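Local coordinates for ARF-like GTPase (Chlamydomonas reinhardtii, PDB 4M9Q), which belongs to the ARF family of small GTPases as an Arl13B-type, P-loop protein and binds phosphoaminophosphonic acid-guanylate ester together with a magnesium ion, at residues Y77-K91 and L117-G131. Residues are numbered along the deposited sequence; the frame is centred on the assembly and turned at random. Where two conformers were deposited one is given.
Sequences YVVDAADPGRFEESK and LPTAAPAAEVVKGLG
Leu130 reaches across to Val79 and Ser90, between strand 74-80 and helix 87-99. With chi1 at -71° its CG lies beside the backbone N, and the branched end divides the work: Leu130 CD1 meets Val79 CG2 at 3.5 Å, while CD2 rests 3.7 Å from Ser90 OG. A forked aliphatic chain suits a site bounded by both strand and helix. Phe87 packs alongside helix 123-129, its broad flat ring meeting methyls and glycine backbone at once. Ala121 CB comes to the ring edge, 3.9 Å from Phe87 CZ, Val126 CG2 approaches obliquely, and Pro84 CA covers one face. Gly129, without a side chain, brings its CA within 4.1 Å of Phe87 CD2. Ala82 joins the loops through its small methyl, 3.6 Å from Leu117 CD1, and through its carbonyl O, which accepts from Thr119 OG1 at 3.0 Å. Next to it, Ala121 N donates to Ala81 O (2.9 Å, 166°) from above the carbonyl plane. Leu117 also touches the bound phosphoaminophosphonic acid-guanylate ester, so this loop pairing borders the nucleotide pocket. The axes of 87-91 and 123-129 cross at -60°, and beneath them strand 108-113, beside strand 74-80 in the central sheet, supplies Ile110 against Leu130.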
ATOM      1  N   TYR A  77       2.924   0.136   0.080  1.00 25.34           N
ATOM      2  CA  TYR A  77       3.571  -1.126  -0.122  1.00 25.44           C
ATOM      3  C   TYR A  77       4.264  -1.539   1.177  1.00 26.54           C
ATOM      4  O   TYR A  77       5.046  -0.766   1.737  1.00 30.04           O
ATOM      5  CB  TYR A  77       4.564  -1.008  -1.242  1.00 27.93           C
ATOM      6  CG  TYR A  77       5.029  -2.357  -1.765  1.00 31.46           C
ATOM      7  CD1 TYR A  77       4.266  -3.067  -2.647  1.00 32.04           C
ATOM      8  CD2 TYR A  77       6.237  -2.903  -1.349  1.00 33.24           C
ATOM      9  CE1 TYR A  77       4.682  -4.290  -3.091  1.00 35.75           C
ATOM     10  CE2 TYR A  77       6.647  -4.127  -1.784  1.00 36.29           C
ATOM     11  CZ  TYR A  77       5.864  -4.814  -2.657  1.00 36.32           C
ATOM     12  OH  TYR A  77       6.296  -6.013  -3.112  1.00 41.07           O
ATOM     13  N   VAL A  78       3.959  -2.723   1.692  1.00 26.11           N
ATOM     14  CA  VAL A  78       4.467  -3.172   2.961  1.00 25.59           C
ATOM     15  C   VAL A  78       5.456  -4.292   2.718  1.00 30.31           C
ATOM     16  O   VAL A  78       5.198  -5.242   1.960  1.00 28.45           O
ATOM     17  CB  VAL A  78       3.318  -3.677   3.852  1.00 27.86           C
ATOM     18  CG1 VAL A  78       3.816  -4.032   5.260  1.00 26.27           C
ATOM     19  CG2 VAL A  78       2.194  -2.634   3.956  1.00 24.94           C
ATOM     20  N   VAL A  79       6.613  -4.190   3.383  1.00 32.20           N
ATOM     21  CA  VAL A  79       7.663  -5.176   3.281  1.00 31.10           C
ATOM     22  C   VAL A  79       7.903  -5.722   4.661  1.00 31.14           C
ATOM     23  O   VAL A  79       7.912  -4.966   5.641  1.00 29.59           O
ATOM     24  CB  VAL A  79       8.974  -4.541   2.815  1.00 32.72           C
ATOM     25  CG1 VAL A  79      10.073  -5.594   2.714  1.00 36.36           C
ATOM     26  CG2 VAL A  79       8.786  -3.896   1.470  1.00 35.48           C
ATOM     27  N   ASP A  80       8.122  -7.035   4.753  1.00 30.87           N
ATOM     28  CA  ASP A  80       8.554  -7.613   6.033  1.00 31.58           C
ATOM     29  C   ASP A  80      10.033  -7.333   6.105  1.00 32.10           C
ATOM     30  O   ASP A  80      10.827  -8.008   5.430  1.00 32.27           O
ATOM     31  CB  ASP A  80       8.231  -9.110   6.097  1.00 32.65           C
ATOM     32  CG  ASP A  80       8.627  -9.779   7.421  1.00 35.10           C
ATOM     33  OD1 ASP A  80       9.347  -9.162   8.251  1.00 35.45           O
ATOM     34  OD2 ASP A  80       8.255 -10.997   7.606  1.00 37.29           O
ATOM     35  N   ALA A  81      10.387  -6.344   6.919  1.00 29.82           N
ATOM     36  CA  ALA A  81      11.747  -5.880   6.979  1.00 33.15           C
ATOM     37  C   ALA A  81      12.655  -6.901   7.653  1.00 35.61           C
ATOM     38  O   ALA A  81      13.881  -6.781   7.552  1.00 37.05           O
ATOM     39  CB  ALA A  81      11.836  -4.519   7.697  1.00 32.78           C
ATOM     40  N   ALA A  82      12.057  -7.873   8.346  1.00 36.16           N
ATOM     41  CA  ALA A  82      12.795  -8.847   9.156  1.00 38.65           C
ATOM     42  C   ALA A  82      12.982 -10.133   8.412  1.00 40.56           C
ATOM     43  O   ALA A  82      13.467 -11.081   8.999  1.00 41.62           O
ATOM     44  CB  ALA A  82      12.100  -9.140  10.480  1.00 40.00           C
ATOM     45  N   ASP A  83      12.625 -10.136   7.129  1.00 40.68           N
ATOM     46  CA  ASP A  83      12.765 -11.273   6.238  1.00 43.17           C
ATOM     47  C   ASP A  83      13.448 -10.857   4.913  1.00 44.27           C
ATOM     48  O   ASP A  83      12.801 -10.837   3.838  1.00 44.13           O
ATOM     49  CB  ASP A  83      11.352 -11.827   5.923  1.00 46.98           C
ATOM     50  CG  ASP A  83      11.375 -13.215   5.283  1.00 48.40           C
ATOM     51  OD1 ASP A  83      10.273 -13.744   5.048  1.00 53.45           O
ATOM     52  OD2 ASP A  83      12.460 -13.762   5.015  1.00 49.07           O
ATOM     53  N   PRO A  84      14.757 -10.555   4.964  1.00 44.73           N
ATOM     54  CA  PRO A  84      15.534 -10.234   3.755  1.00 44.54           C
ATOM     55  C   PRO A  84      15.574 -11.352   2.704  1.00 44.91           C
ATOM     56  O   PRO A  84      15.849 -11.096   1.531  1.00 43.79           O
ATOM     57  CB  PRO A  84      16.952  -9.993   4.291  1.00 45.53           C
ATOM     58  CG  PRO A  84      16.884 -10.120   5.762  1.00 47.16           C
ATOM     59  CD  PRO A  84      15.638 -10.859   6.101  1.00 47.05           C
ATOM     60  N   GLY A  85      15.306 -12.586   3.117  1.00 45.55           N
ATOM     61  CA  GLY A  85      15.199 -13.665   2.169  1.00 47.04           C
ATOM     62  C   GLY A  85      14.184 -13.366   1.093  1.00 47.98           C
ATOM     63  O   GLY A  85      14.294 -13.916  -0.003  1.00 48.11           O
ATOM     64  N   ARG A  86      13.204 -12.489   1.385  1.00 44.36           N
ATOM     65  CA  ARG A  86      12.133 -12.243   0.456  1.00 43.03           C
ATOM     66  C   ARG A  86      12.250 -10.907  -0.243  1.00 41.35           C
ATOM     67  O   ARG A  86      11.363 -10.523  -1.036  1.00 42.16           O
ATOM     68  CB  ARG A  86      10.806 -12.376   1.185  1.00 43.50           C
ATOM     69  CG  ARG A  86      10.546 -13.783   1.673  1.00 46.75           C
ATOM     70  CD  ARG A  86       9.386 -14.427   0.923  1.00 49.46           C
ATOM     71  NE  ARG A  86       8.173 -14.361   1.686  1.00 48.96           N
ATOM     72  CZ  ARG A  86       6.948 -14.469   1.194  1.00 50.69           C
ATOM     73  NH1 ARG A  86       6.728 -14.658  -0.098  1.00 49.03           N
ATOM     74  NH2 ARG A  86       5.921 -14.363   2.031  1.00 52.31           N
ATOM     75  N   PHE A  87      13.331 -10.194   0.019  1.00 40.48           N
ATOM     76  CA  PHE A  87      13.498  -8.865  -0.568  1.00 40.35           C
ATOM     77  C   PHE A  87      13.484  -8.931  -2.064  1.00 42.55           C
ATOM     78  O   PHE A  87      12.900  -8.076  -2.706  1.00 43.84           O
ATOM     79  CB  PHE A  87      14.776  -8.179  -0.101  1.00 39.35           C
ATOM     80  CG  PHE A  87      14.702  -7.570   1.275  1.00 39.19           C
ATOM     81  CD1 PHE A  87      13.538  -7.644   2.073  1.00 39.32           C
ATOM     82  CD2 PHE A  87      15.813  -6.937   1.810  1.00 39.05           C
ATOM     83  CE1 PHE A  87      13.516  -7.083   3.353  1.00 36.25           C
ATOM     84  CE2 PHE A  87      15.786  -6.403   3.099  1.00 37.99           C
ATOM     85  CZ  PHE A  87      14.627  -6.475   3.858  1.00 35.85           C
ATOM     86  N   GLU A  88      14.111  -9.941  -2.646  0.50 47.13           N
ATOM     87  CA  GLU A  88      14.196  -9.981  -4.100  0.50 50.77           C
ATOM     88  C   GLU A  88      12.832 -10.234  -4.741  0.50 51.30           C
ATOM     89  O   GLU A  88      12.539  -9.611  -5.763  0.50 53.61           O
ATOM     90  CB  GLU A  88      15.232 -10.985  -4.593  0.50 54.17           C
ATOM     91  CG  GLU A  88      15.636 -10.752  -6.043  0.50 57.64           C
ATOM     92  CD  GLU A  88      16.662  -9.643  -6.195  0.50 58.56           C
ATOM     93  OE1 GLU A  88      17.039  -9.050  -5.170  0.50 59.06           O
ATOM     94  OE2 GLU A  88      17.090  -9.361  -7.331  0.50 60.58           O
ATOM     95  N   GLU A  89      11.990 -11.107  -4.169  1.00 49.92           N
ATOM     96  CA  GLU A  89      10.655 -11.267  -4.744  1.00 50.25           C
ATOM     97  C   GLU A  89       9.775 -10.040  -4.483  1.00 48.02           C
ATOM     98  O   GLU A  89       8.924  -9.703  -5.310  1.00 46.76           O
ATOM     99  CB  GLU A  89       9.914 -12.555  -4.384  1.00 49.95           C
ATOM    100  CG  GLU A  89       9.549 -12.771  -2.963  1.00 48.66           C
ATOM    101  CD  GLU A  89       8.454 -13.835  -2.783  1.00 50.71           C
ATOM    102  OE1 GLU A  89       7.406 -13.833  -3.489  1.00 49.99           O
ATOM    103  OE2 GLU A  89       8.638 -14.705  -1.896  1.00 53.53           O
ATOM    104  N   SER A  90       9.996  -9.367  -3.364  1.00 44.16           N
ATOM    105  CA  SER A  90       9.229  -8.165  -3.101  1.00 42.17           C
ATOM    106  C   SER A  90       9.640  -7.113  -4.128  1.00 43.52           C
ATOM    107  O   SER A  90       8.788  -6.397  -4.635  1.00 44.98           O
ATOM    108  CB  SER A  90       9.437  -7.659  -1.668  1.00 40.13           C
ATOM    109  OG  SER A  90       8.391  -6.768  -1.277  1.00 37.27           O
ATOM    110  N   LYS A  91      10.927  -7.036  -4.436  1.00 43.16           N
ATOM    111  CA  LYS A  91      11.411  -6.144  -5.474  1.00 47.34           C
ATOM    112  C   LYS A  91      10.767  -6.451  -6.853  1.00 52.75           C
ATOM    113  O   LYS A  91      10.362  -5.535  -7.584  1.00 51.76           O
ATOM    114  CB  LYS A  91      12.947  -6.214  -5.535  1.00 49.60           C
ATOM    115  CG  LYS A  91      13.622  -5.423  -6.654  1.00 55.21           C
ATOM    116  CD  LYS A  91      15.138  -5.667  -6.660  1.00 61.91           C
ATOM    117  CE  LYS A  91      15.795  -5.255  -7.965  1.00 66.67           C
ATOM    118  NZ  LYS A  91      17.132  -5.877  -8.163  1.00 70.49           N
ATOM    119  N   LEU A 117      11.265  -7.068  15.423  1.00 39.28           N
ATOM    120  CA  LEU A 117      12.088  -8.300  15.271  1.00 40.11           C
ATOM    121  C   LEU A 117      13.594  -7.988  15.217  1.00 41.21           C
ATOM    122  O   LEU A 117      14.052  -7.045  14.560  1.00 41.45           O
ATOM    123  CB  LEU A 117      11.637  -9.096  14.044  1.00 37.68           C
ATOM    124  CG  LEU A 117      10.237  -9.686  14.236  1.00 38.22           C
ATOM    125  CD1 LEU A 117       9.888 -10.428  12.954  1.00 34.92           C
ATOM    126  CD2 LEU A 117      10.189 -10.557  15.514  1.00 39.29           C
ATOM    127  N   PRO A 118      14.388  -8.783  15.877  1.00 43.57           N
ATOM    128  CA  PRO A 118      15.820  -8.455  15.909  1.00 45.98           C
ATOM    129  C   PRO A 118      16.549  -8.369  14.548  1.00 46.23           C
ATOM    130  O   PRO A 118      17.491  -7.592  14.431  1.00 45.34           O
ATOM    131  CB  PRO A 118      16.418  -9.522  16.783  1.00 47.52           C
ATOM    132  CG  PRO A 118      15.387 -10.556  16.931  1.00 48.12           C
ATOM    133  CD  PRO A 118      14.059 -10.016  16.579  1.00 45.79           C
ATOM    134  N   THR A 119      16.066  -9.062  13.515  1.00 46.24           N
ATOM    135  CA  THR A 119      16.699  -9.000  12.191  1.00 46.10           C
ATOM    136  C   THR A 119      16.152  -7.889  11.290  1.00 45.02           C
ATOM    137  O   THR A 119      16.498  -7.788  10.141  1.00 46.10           O
ATOM    138  CB  THR A 119      16.525 -10.330  11.461  1.00 48.11           C
ATOM    139  OG1 THR A 119      15.131 -10.699  11.523  1.00 48.02           O
ATOM    140  CG2 THR A 119      17.472 -11.422  12.094  1.00 46.91           C
ATOM    141  N   ALA A 120      15.324  -7.007  11.820  1.00 44.71           N
ATOM    142  CA  ALA A 120      14.694  -5.979  10.999  1.00 41.55           C
ATOM    143  C   ALA A 120      15.692  -5.054  10.278  1.00 42.14           C
ATOM    144  O   ALA A 120      16.548  -4.455  10.900  1.00 45.30           O
ATOM    145  CB  ALA A 120      13.775  -5.158  11.869  1.00 40.04           C
ATOM    146  N   ALA A 121      15.572  -4.943   8.960  1.00 39.96           N
ATOM    147  CA  ALA A 121      16.437  -4.075   8.171  1.00 38.26           C
ATOM    148  C   ALA A 121      16.021  -2.615   8.287  1.00 38.18           C
ATOM    149  O   ALA A 121      14.811  -2.291   8.272  1.00 35.43           O
ATOM    150  CB  ALA A 121      16.399  -4.474   6.717  1.00 36.94           C
ATOM    151  N   PRO A 122      17.006  -1.712   8.370  1.00 39.12           N
ATOM    152  CA  PRO A 122      16.638  -0.298   8.397  1.00 41.06           C
ATOM    153  C   PRO A 122      16.148   0.224   7.021  1.00 40.14           C
ATOM    154  O   PRO A 122      16.191  -0.492   6.004  1.00 38.76           O
ATOM    155  CB  PRO A 122      17.906   0.391   8.881  1.00 43.20           C
ATOM    156  CG  PRO A 122      18.997  -0.547   8.518  1.00 45.34           C
ATOM    157  CD  PRO A 122      18.446  -1.925   8.417  1.00 41.81           C
ATOM    158  N   ALA A 123      15.665   1.455   7.003  1.00 41.65           N
ATOM    159  CA  ALA A 123      15.137   2.069   5.760  1.00 42.93           C
ATOM    160  C   ALA A 123      16.118   2.020   4.596  1.00 44.91           C
ATOM    161  O   ALA A 123      15.748   1.644   3.487  1.00 44.36           O
ATOM    162  CB  ALA A 123      14.706   3.519   6.002  1.00 41.68           C
ATOM    163  N   ALA A 124      17.368   2.352   4.868  1.00 50.43           N
ATOM    164  CA  ALA A 124      18.412   2.261   3.868  1.00 53.21           C
ATOM    165  C   ALA A 124      18.415   0.886   3.238  1.00 52.48           C
ATOM    166  O   ALA A 124      18.159   0.798   2.046  1.00 53.34           O
ATOM    167  CB  ALA A 124      19.762   2.608   4.469  1.00 55.56           C
ATOM    168  N   GLU A 125      18.652  -0.174   4.026  1.00 54.23           N
ATOM    169  CA  GLU A 125      18.661  -1.556   3.513  1.00 54.06           C
ATOM    170  C   GLU A 125      17.449  -1.836   2.626  1.00 47.99           C
ATOM    171  O   GLU A 125      17.570  -2.411   1.577  1.00 50.04           O
ATOM    172  CB  GLU A 125      18.659  -2.586   4.651  1.00 59.69           C
ATOM    173  CG  GLU A 125      20.008  -3.035   5.168  1.00 69.92           C
ATOM    174  CD  GLU A 125      19.913  -4.359   5.939  1.00 77.19           C
ATOM    175  OE1 GLU A 125      19.317  -5.333   5.395  1.00 71.71           O
ATOM    176  OE2 GLU A 125      20.456  -4.421   7.080  1.00 83.78           O
ATOM    177  N   VAL A 126      16.269  -1.453   3.060  1.00 43.54           N
ATOM    178  CA  VAL A 126      15.059  -1.746   2.280  1.00 42.31           C
ATOM    179  C   VAL A 126      15.021  -0.957   0.951  1.00 42.26           C
ATOM    180  O   VAL A 126      14.541  -1.435  -0.062  1.00 44.26           O
ATOM    181  CB  VAL A 126      13.792  -1.503   3.130  1.00 39.25           C
ATOM    182  CG1 VAL A 126      12.538  -1.488   2.296  1.00 36.79           C
ATOM    183  CG2 VAL A 126      13.680  -2.546   4.218  1.00 37.02           C
ATOM    184  N   VAL A 127      15.580   0.226   0.929  1.00 45.65           N
ATOM    185  CA  VAL A 127      15.760   0.943  -0.333  1.00 49.92           C
ATOM    186  C   VAL A 127      16.595   0.170  -1.351  1.00 54.97           C
ATOM    187  O   VAL A 127      16.178   0.033  -2.514  1.00 54.99           O
ATOM    188  CB  VAL A 127      16.418   2.325  -0.111  1.00 51.46           C
ATOM    189  CG1 VAL A 127      16.988   2.900  -1.419  1.00 54.90           C
ATOM    190  CG2 VAL A 127      15.409   3.276   0.512  1.00 47.90           C
ATOM    191  N   LYS A 128      17.755  -0.334  -0.913  1.00 59.72           N
ATOM    192  CA  LYS A 128      18.571  -1.221  -1.738  1.00 62.20           C
ATOM    193  C   LYS A 128      17.759  -2.439  -2.117  1.00 57.78           C
ATOM    194  O   LYS A 128      17.652  -2.755  -3.287  1.00 58.33           O
ATOM    195  CB  LYS A 128      19.888  -1.663  -1.048  1.00 68.57           C
ATOM    196  CG  LYS A 128      21.131  -1.089  -1.718  1.00 78.77           C
ATOM    197  CD  LYS A 128      22.427  -1.853  -1.422  1.00 85.57           C
ATOM    198  CE  LYS A 128      23.661  -1.007  -1.797  1.00 91.22           C
ATOM    199  NZ  LYS A 128      24.985  -1.613  -1.444  1.00 88.59           N
ATOM    200  N   GLY A 129      17.181  -3.107  -1.122  1.00 52.93           N
ATOM    201  CA  GLY A 129      16.540  -4.394  -1.333  1.00 52.57           C
ATOM    202  C   GLY A 129      15.400  -4.309  -2.329  1.00 50.18           C
ATOM    203  O   GLY A 129      15.199  -5.222  -3.101  1.00 50.27           O
ATOM    204  N   LEU A 130      14.646  -3.209  -2.312  1.00 50.23           N
ATOM    205  CA  LEU A 130      13.522  -3.054  -3.250  1.00 50.60           C
ATOM    206  C   LEU A 130      13.939  -2.365  -4.535  1.00 52.21           C
ATOM    207  O   LEU A 130      13.096  -2.142  -5.433  1.00 51.79           O
ATOM    208  CB  LEU A 130      12.349  -2.316  -2.629  1.00 46.63           C
ATOM    209  CG  LEU A 130      11.571  -3.072  -1.571  1.00 47.53           C
ATOM    210  CD1 LEU A 130      10.425  -2.184  -1.124  1.00 47.93           C
ATOM    211  CD2 LEU A 130      11.037  -4.382  -2.083  1.00 42.49           C
ATOM    212  N   GLY A 131      15.234  -2.079  -4.650  1.00 54.39           N
ATOM    213  CA  GLY A 131      15.786  -1.525  -5.903  1.00 61.25           C
ATOM    214  C   GLY A 131      15.088  -0.227  -6.285  1.00 60.84           C
ATOM    215  O   GLY A 131      14.670  -0.031  -7.429  1.00 64.45           O
TER